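Local atomic coordinates of Peptide/nickel transport system substrate-binding protein (PDB entry 5KZT), a protein that binds a peptide and probably serves as the extracellular peptide-capturing component of an oligopeptide transport system in Listeria monocytogenes. Residues R247-A252 with T499-K504; E334-E339 with E476-E481; E366-F371 with G396-L401. All blocks are in the same frame, centred on the assembly; numbering follows the deposited sequence.

Contact 1 of 3, residues R247-A252 with T499-K504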
# COMPACT_ATOMS: atom_id res chain seq x y z
N ARG A 247 1.87 10.89 -19.28
CA ARG A 247 0.94 10.97 -18.16
C ARG A 247 1.68 11.66 -17.02
O ARG A 247 2.83 11.33 -16.74
CB ARG A 247 0.50 9.56 -17.79
CG ARG A 247 -0.63 9.47 -16.80
CD ARG A 247 -1.13 8.04 -16.74
NE ARG A 247 -2.39 7.87 -16.03
CZ ARG A 247 -2.52 7.37 -14.81
NH1 ARG A 247 -1.45 7.01 -14.09
NH2 ARG A 247 -3.74 7.24 -14.30
N THR A 248 1.05 12.65 -16.39
CA THR A 248 1.70 13.39 -15.32
C THR A 248 0.72 13.77 -14.20
O THR A 248 -0.39 14.21 -14.45
CB THR A 248 2.42 14.64 -15.90
OG1 THR A 248 3.22 15.25 -14.88
CG2 THR A 248 1.43 15.65 -16.45
N VAL A 249 1.19 13.64 -12.97
CA VAL A 249 0.37 13.94 -11.80
C VAL A 249 0.24 15.45 -11.62
O VAL A 249 1.23 16.16 -11.75
CB VAL A 249 0.99 13.39 -10.51
CG1 VAL A 249 0.09 13.72 -9.31
CG2 VAL A 249 1.25 11.91 -10.59
N LEU A 250 -0.97 15.92 -11.30
CA LEU A 250 -1.25 17.33 -11.04
C LEU A 250 -1.69 17.47 -9.60
O LEU A 250 -2.57 16.76 -9.16
CB LEU A 250 -2.40 17.84 -11.92
CG LEU A 250 -2.25 17.66 -13.43
CD1 LEU A 250 -3.57 17.95 -14.11
CD2 LEU A 250 -1.14 18.54 -13.97
N SER A 251 -1.12 18.42 -8.89
CA SER A 251 -1.50 18.66 -7.51
C SER A 251 -1.85 20.13 -7.29
O SER A 251 -1.39 20.99 -8.05
CB SER A 251 -0.37 18.20 -6.62
OG SER A 251 -0.53 18.76 -5.35
N ALA A 252 -2.69 20.39 -6.28
CA ALA A 252 -3.03 21.74 -5.83
C ALA A 252 -3.44 22.65 -7.01
O ALA A 252 -4.30 22.24 -7.80
CB ALA A 252 -1.88 22.33 -4.99
N THR A 499 -6.33 11.00 -7.22
CA THR A 499 -5.13 11.50 -7.87
C THR A 499 -5.53 12.06 -9.23
O THR A 499 -6.32 11.44 -9.95
CB THR A 499 -4.07 10.39 -8.04
OG1 THR A 499 -3.81 9.77 -6.78
CG2 THR A 499 -2.78 10.95 -8.59
N ALA A 500 -5.06 13.26 -9.55
CA ALA A 500 -5.37 13.91 -10.83
C ALA A 500 -4.15 13.84 -11.74
O ALA A 500 -3.01 13.95 -11.29
CB ALA A 500 -5.79 15.35 -10.62
N TYR A 501 -4.42 13.70 -13.04
CA TYR A 501 -3.40 13.60 -14.07
C TYR A 501 -3.85 14.31 -15.32
O TYR A 501 -5.06 14.47 -15.56
CB TYR A 501 -3.16 12.15 -14.49
CG TYR A 501 -2.71 11.16 -13.44
CD1 TYR A 501 -3.63 10.48 -12.67
CD2 TYR A 501 -1.36 10.86 -13.28
CE1 TYR A 501 -3.23 9.54 -11.71
CE2 TYR A 501 -0.94 9.94 -12.33
CZ TYR A 501 -1.88 9.27 -11.56
OH TYR A 501 -1.46 8.35 -10.63
N LEU A 502 -2.88 14.74 -16.12
CA LEU A 502 -3.11 14.84 -17.55
C LEU A 502 -2.64 13.52 -18.13
O LEU A 502 -1.59 13.01 -17.72
CB LEU A 502 -2.34 16.00 -18.18
CG LEU A 502 -2.78 17.42 -17.86
CD1 LEU A 502 -2.07 18.38 -18.81
CD2 LEU A 502 -4.29 17.61 -17.97
N GLN A 503 -3.42 12.97 -19.05
CA GLN A 503 -3.13 11.68 -19.66
C GLN A 503 -3.35 11.76 -21.15
O GLN A 503 -4.45 12.08 -21.57
CB GLN A 503 -4.06 10.61 -19.08
CG GLN A 503 -3.77 9.20 -19.56
CD GLN A 503 -4.66 8.17 -18.89
OE1 GLN A 503 -4.59 7.99 -17.67
NE2 GLN A 503 -5.50 7.50 -19.67
N LYS A 504 -2.33 11.44 -21.96
CA LYS A 504 -2.48 11.55 -23.42
C LYS A 504 -3.60 10.63 -23.91
O LYS A 504 -3.73 9.49 -23.44
CB LYS A 504 -1.22 11.17 -24.17
CG LYS A 504 -0.02 12.04 -23.87
CD LYS A 504 -0.04 13.39 -24.53
CE LYS A 504 1.30 14.03 -24.20
NZ LYS A 504 1.37 15.42 -24.64
O HOH W 1 -6.24 7.16 -15.59
O HOH W 2 -3.22 14.67 -7.60

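Contact 2 of 3, residues E334-E339 with E476-E481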
# COMPACT_ATOMS: atom_id res chain seq x y z
N GLU A 334 -25.09 -2.43 2.64
CA GLU A 334 -24.79 -1.04 3.00
C GLU A 334 -23.30 -0.84 3.25
O GLU A 334 -22.61 -1.72 3.75
CB GLU A 334 -25.59 -0.60 4.24
CG GLU A 334 -27.08 -0.52 4.02
CD GLU A 334 -27.52 0.63 3.13
OE1 GLU A 334 -26.71 1.46 2.69
OE2 GLU A 334 -28.72 0.70 2.87
N ASP A 335 -22.82 0.35 2.88
CA ASP A 335 -21.41 0.73 3.04
C ASP A 335 -20.96 0.66 4.50
O ASP A 335 -21.64 1.20 5.39
CB ASP A 335 -21.20 2.17 2.55
CG ASP A 335 -19.75 2.49 2.27
OD1 ASP A 335 -18.85 2.13 3.06
OD2 ASP A 335 -19.51 3.13 1.22
N TYR A 336 -19.82 0.01 4.72
CA TYR A 336 -19.16 -0.02 6.04
C TYR A 336 -19.14 1.35 6.71
O TYR A 336 -19.50 1.46 7.89
CB TYR A 336 -17.71 -0.50 5.88
CG TYR A 336 -16.91 -0.57 7.17
CD1 TYR A 336 -16.28 0.56 7.69
CD2 TYR A 336 -16.77 -1.78 7.86
CE1 TYR A 336 -15.54 0.50 8.86
CE2 TYR A 336 -16.02 -1.84 9.03
CZ TYR A 336 -15.41 -0.71 9.52
OH TYR A 336 -14.67 -0.75 10.70
N THR A 337 -18.75 2.39 5.96
CA THR A 337 -18.65 3.75 6.53
C THR A 337 -19.97 4.35 7.01
O THR A 337 -19.98 5.08 7.99
CB THR A 337 -17.99 4.77 5.57
OG1 THR A 337 -18.72 4.85 4.35
CG2 THR A 337 -16.60 4.38 5.28
N LYS A 338 -21.07 4.04 6.33
CA LYS A 338 -22.41 4.46 6.78
C LYS A 338 -22.79 3.77 8.11
O LYS A 338 -23.32 4.40 9.03
CB LYS A 338 -23.44 4.19 5.66
CG LYS A 338 -24.88 4.56 5.97
CD LYS A 338 -25.86 3.99 4.94
CE LYS A 338 -27.31 4.37 5.24
NZ LYS A 338 -27.78 3.87 6.56
N GLU A 339 -22.49 2.48 8.23
CA GLU A 339 -22.75 1.72 9.47
C GLU A 339 -21.84 2.15 10.61
O GLU A 339 -22.27 2.19 11.75
CB GLU A 339 -22.62 0.20 9.23
CG GLU A 339 -23.58 -0.31 8.18
CD GLU A 339 -23.52 -1.81 7.98
OE1 GLU A 339 -22.47 -2.43 8.24
OE2 GLU A 339 -24.55 -2.35 7.56
N GLU A 476 -18.64 -7.07 13.96
CA GLU A 476 -17.54 -6.80 14.87
C GLU A 476 -16.51 -5.86 14.25
O GLU A 476 -16.06 -4.94 14.92
CB GLU A 476 -16.89 -8.11 15.33
CG GLU A 476 -17.83 -8.96 16.19
CD GLU A 476 -18.09 -8.37 17.57
OE1 GLU A 476 -17.18 -8.45 18.43
OE2 GLU A 476 -19.21 -7.86 17.81
N MET A 477 -16.19 -6.06 12.97
CA MET A 477 -15.29 -5.13 12.26
C MET A 477 -15.81 -3.70 12.27
O MET A 477 -15.04 -2.76 12.40
CB MET A 477 -15.01 -5.62 10.83
CG MET A 477 -14.07 -6.82 10.78
SD MET A 477 -13.42 -7.27 9.16
CE MET A 477 -14.95 -7.60 8.29
N VAL A 478 -17.13 -3.52 12.13
CA VAL A 478 -17.75 -2.19 12.22
C VAL A 478 -17.44 -1.59 13.60
O VAL A 478 -16.97 -0.45 13.71
CB VAL A 478 -19.27 -2.26 11.95
CG1 VAL A 478 -19.96 -0.92 12.22
CG2 VAL A 478 -19.52 -2.72 10.51
N LYS A 479 -17.68 -2.38 14.64
CA LYS A 479 -17.44 -1.93 16.00
C LYS A 479 -15.98 -1.56 16.26
O LYS A 479 -15.70 -0.63 17.03
CB LYS A 479 -17.87 -3.00 17.01
CG LYS A 479 -19.36 -3.25 17.05
CD LYS A 479 -19.68 -4.36 18.04
CE LYS A 479 -21.15 -4.63 18.11
NZ LYS A 479 -21.91 -3.40 18.45
N ALA A 480 -15.06 -2.28 15.62
CA ALA A 480 -13.64 -2.07 15.83
C ALA A 480 -13.21 -0.64 15.52
O ALA A 480 -12.34 -0.11 16.20
CB ALA A 480 -12.82 -3.04 14.99
N GLU A 481 -13.80 -0.03 14.49
CA GLU A 481 -13.39 1.30 14.08
C GLU A 481 -13.69 2.35 15.16
O GLU A 481 -12.93 3.30 15.35
CB GLU A 481 -13.99 1.70 12.73
CG GLU A 481 -13.28 2.92 12.13
CD GLU A 481 -13.74 3.28 10.72
OE1 GLU A 481 -12.88 3.45 9.85
OE2 GLU A 481 -14.95 3.39 10.49

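Contact 3 of 3, residues E366-F371 with G396-L401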
# COMPACT_ATOMS: atom_id res chain seq x y z
N GLU A 366 3.99 24.11 27.29
CA GLU A 366 4.35 24.05 25.88
C GLU A 366 4.84 22.66 25.50
O GLU A 366 5.25 21.89 26.38
CB GLU A 366 5.40 25.12 25.56
CG GLU A 366 6.73 24.99 26.30
CD GLU A 366 7.29 26.32 26.77
OE1 GLU A 366 7.36 27.27 25.94
OE2 GLU A 366 7.64 26.43 27.96
N ILE A 367 4.75 22.34 24.22
CA ILE A 367 5.17 21.05 23.65
C ILE A 367 5.75 21.35 22.27
O ILE A 367 5.15 22.12 21.52
CB ILE A 367 3.97 20.06 23.53
CG1 ILE A 367 3.62 19.46 24.89
CG2 ILE A 367 4.27 18.93 22.53
CD1 ILE A 367 2.29 18.72 24.94
N THR A 368 6.91 20.75 21.97
CA THR A 368 7.46 20.68 20.59
C THR A 368 7.36 19.25 20.09
O THR A 368 7.75 18.33 20.79
CB THR A 368 8.94 21.10 20.54
OG1 THR A 368 9.06 22.44 21.03
CG2 THR A 368 9.49 21.06 19.10
N VAL A 369 6.83 19.07 18.88
CA VAL A 369 6.84 17.78 18.23
C VAL A 369 7.20 17.95 16.77
O VAL A 369 6.91 18.99 16.17
CB VAL A 369 5.50 17.02 18.35
CG1 VAL A 369 5.34 16.45 19.76
CG2 VAL A 369 4.31 17.89 17.96
N GLU A 370 7.80 16.90 16.19
CA GLU A 370 8.22 16.89 14.80
C GLU A 370 7.21 16.09 13.96
O GLU A 370 6.89 14.95 14.30
CB GLU A 370 9.64 16.32 14.73
CG GLU A 370 10.13 15.68 13.43
CD GLU A 370 11.29 14.71 13.74
OE1 GLU A 370 11.10 13.43 13.82
OE2 GLU A 370 12.40 15.26 13.96
N PHE A 371 6.73 16.71 12.88
CA PHE A 371 5.79 16.10 11.96
C PHE A 371 6.56 15.57 10.74
O PHE A 371 7.21 16.35 10.04
CB PHE A 371 4.74 17.12 11.53
CG PHE A 371 3.64 16.55 10.70
CD1 PHE A 371 2.81 15.56 11.22
CD2 PHE A 371 3.44 16.96 9.39
CE1 PHE A 371 1.79 15.01 10.45
CE2 PHE A 371 2.43 16.41 8.61
CZ PHE A 371 1.59 15.44 9.14
N GLY A 396 0.88 27.20 22.61
CA GLY A 396 2.04 26.54 23.21
C GLY A 396 2.55 25.33 22.44
O GLY A 396 3.45 24.64 22.90
N LEU A 397 1.98 25.06 21.27
CA LEU A 397 2.43 23.94 20.44
C LEU A 397 3.35 24.47 19.34
O LEU A 397 2.98 25.39 18.61
CB LEU A 397 1.23 23.20 19.83
CG LEU A 397 1.55 22.00 18.94
CD1 LEU A 397 2.20 20.87 19.71
CD2 LEU A 397 0.30 21.49 18.25
N THR A 398 4.56 23.91 19.28
CA THR A 398 5.46 24.08 18.16
C THR A 398 5.46 22.77 17.40
O THR A 398 5.52 21.69 18.01
CB THR A 398 6.90 24.37 18.61
OG1 THR A 398 6.92 25.57 19.39
CG2 THR A 398 7.83 24.56 17.43
N VAL A 399 5.37 22.86 16.08
CA VAL A 399 5.47 21.70 15.18
C VAL A 399 6.67 21.92 14.25
O VAL A 399 6.65 22.85 13.44
CB VAL A 399 4.17 21.51 14.37
CG1 VAL A 399 4.32 20.36 13.38
CG2 VAL A 399 3.00 21.27 15.32
N LYS A 400 7.72 21.11 14.41
CA LYS A 400 8.89 21.12 13.51
C LYS A 400 8.52 20.25 12.33
O LYS A 400 7.87 19.22 12.51
CB LYS A 400 10.17 20.51 14.12
CG LYS A 400 10.57 20.96 15.51
CD LYS A 400 11.59 22.10 15.52
CE LYS A 400 10.89 23.46 15.55
NZ LYS A 400 11.84 24.60 15.45
N LEU A 401 8.94 20.64 11.14
CA LEU A 401 8.65 19.87 9.93
C LEU A 401 9.84 19.05 9.44
O LEU A 401 10.93 19.55 9.30
CB LEU A 401 8.16 20.80 8.82
CG LEU A 401 6.85 21.54 9.09
CD1 LEU A 401 6.45 22.33 7.86
CD2 LEU A 401 5.76 20.57 9.52

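Contact 1 of 3, residues R247-A252 with T499-K504
The guanidinium of Arg247 lies flat over one face of the Tyr501 ring, CZ standing 3.7 Å from the ring centroid and only 5° off the ring normal, a stacked cation-pi pair. At the guanidinium edge, close to its plane, NE donates to OE1 of Gln503 at 2.7 Å. A water carries the same grip further, accepting from Arg247 NH2 and donating to Gln503 OE1, so that the amide oxygen takes two bonds and the guanidinium is fixed both in position and in rotation. Arg247 reaches over the ring with an extended chain whose CG is anti to the backbone N (chi1 -171°). Further along the same sheet face, Val249 CG2 touches the ring carbon CE2 of Tyr501 at 3.4 Å.

Beneath these side chains the backbones run antiparallel. Thr248 and Leu502 form a hydrogen-bonded pair, with Thr248 N to Leu502 O and Leu502 N to Thr248 O both 3.0 Å. At the next pair only one direct bond remains, Leu250 N to Ala500 O at 2.8 Å; a water links Leu250 O to Ala500 N in place of the second. On the other sheet face Leu250 CD1 packs 3.9 Å from Leu502 CG.

Tyr519 OH gives Arg247 NH2 a further partner. Strand 491-503 lies between strands 247-250 and 264-277, pairing antiparallel with both, while helix 233-241 packs through Leu237 and Tyr240 against the face bearing Thr248 and Leu502.

Contact 2 of 3, residues E334-E339 with E476-E481
Tyr336 reaches from the short helix 336-340 to helix 471-487, and its hydroxyl makes the one hydrogen bond between the segments, donating to Met477 O at 2.7 Å. The hydroxyl oxygen sits above the carbonyl plane, 43° out of it, and so not on a lone pair. A trans first torsion (chi1 -180°) swings the phenol outward to this carbonyl.

Apolar contacts flank the bond: ring carbon CE2 of Tyr336 lies 3.9 Å from Val478 CG2 and also meets Met477 CB. Separately, Val478 CG2 is in van der Waals contact with a polar atom, Glu339 OE1, at 3.7 Å.

The acidic group of Glu481 comes to the edge of the ring, OE2 3.4 Å from Tyr336 CE1, with carboxylate and ring planes 73° apart. Its oxygens are held by Ser340, Asn320 and the backbone N of Val322, while Glu339 OE1 accepts from Trp474 NE1.

Within the short helix, Asp335 is the N-cap: its OD1 takes the N-H of Thr337 at 2.9 Å. The pairing is a helix-helix contact in which an N-capped short helix meets helix 471-487 mainly through Tyr336, in a protein of the bacterial solute-binding family 5.

Contact 3 of 3, residues E366-F371 with G396-L401
Gly396 opens the pairing with its carbonyl, which accepts from Ile367 N at 3.0 Å and also lies against CA and CB of Glu366. The phi of Gly396, 92°, would press a side chain against the preceding carbonyl, which suits a glycine at the entry to the strand.

Leu397 follows on the apolar face. Its CG lies opposite the backbone N (chi1 -180°), and this brings CD1 to 4.0 Å from both Ile367 CG2 and Val369 CG2, a single methyl bridging two residues of the partner strand.

Thr398 binds through both backbone groups, N to Ile367 O and O to Val369 N. On the opposite face its side chain runs beside that of Thr368, pointing the same way, with CB 3.8 Å from Thr368 OG1.

Val399 returns to the apolar side, where CG1 meets Phe371 CB at 3.8 Å. Lys400 repeats the backbone pattern of Thr398, its N donating to Val369 O and its O accepting from Phe371 N at 2.8 Å; the lysine chain bends, and CG rests 3.8 Å from Thr368 CG2. Leu401 ends the row, CD2 lying near the plane of the Phe371 ring, at its edge.

Five backbone bonds therefore hold this parallel strand pair of the beta-alpha-beta unit 367-374, 377-393, 397-404. Ile367 packs on helix 348-362 and Phe371 on helix 377-393, while Val369 meets Val287, Phe288 and Phe420. The opposite face, partly to fully exposed, is polar, with the two threonines, Lys400 and Glu370, the last salt-bridged to Arg281.

How the contacts relate
The three contacts are well separated: their centres lie 33 to 34 Å apart, and the nearest atoms of any two are about 14 Å or more from each other. Along the chain they are nested, contact 3 within the loop closed by contact 2, and contact 2 within that closed by contact 1. Contacts 1 and 3 belong to one mixed sheet, connected through strands 264-277 and 420-425, with contact 3 joining the two strands of a beta-alpha-beta unit. Contact 2 lies off this sheet, but helix 471-487 leads into strand 491-503 of contact 1. Contacts 1 and 2 thus bring late parts of the chain back to much earlier ones, whereas contact 3 is a local crossover.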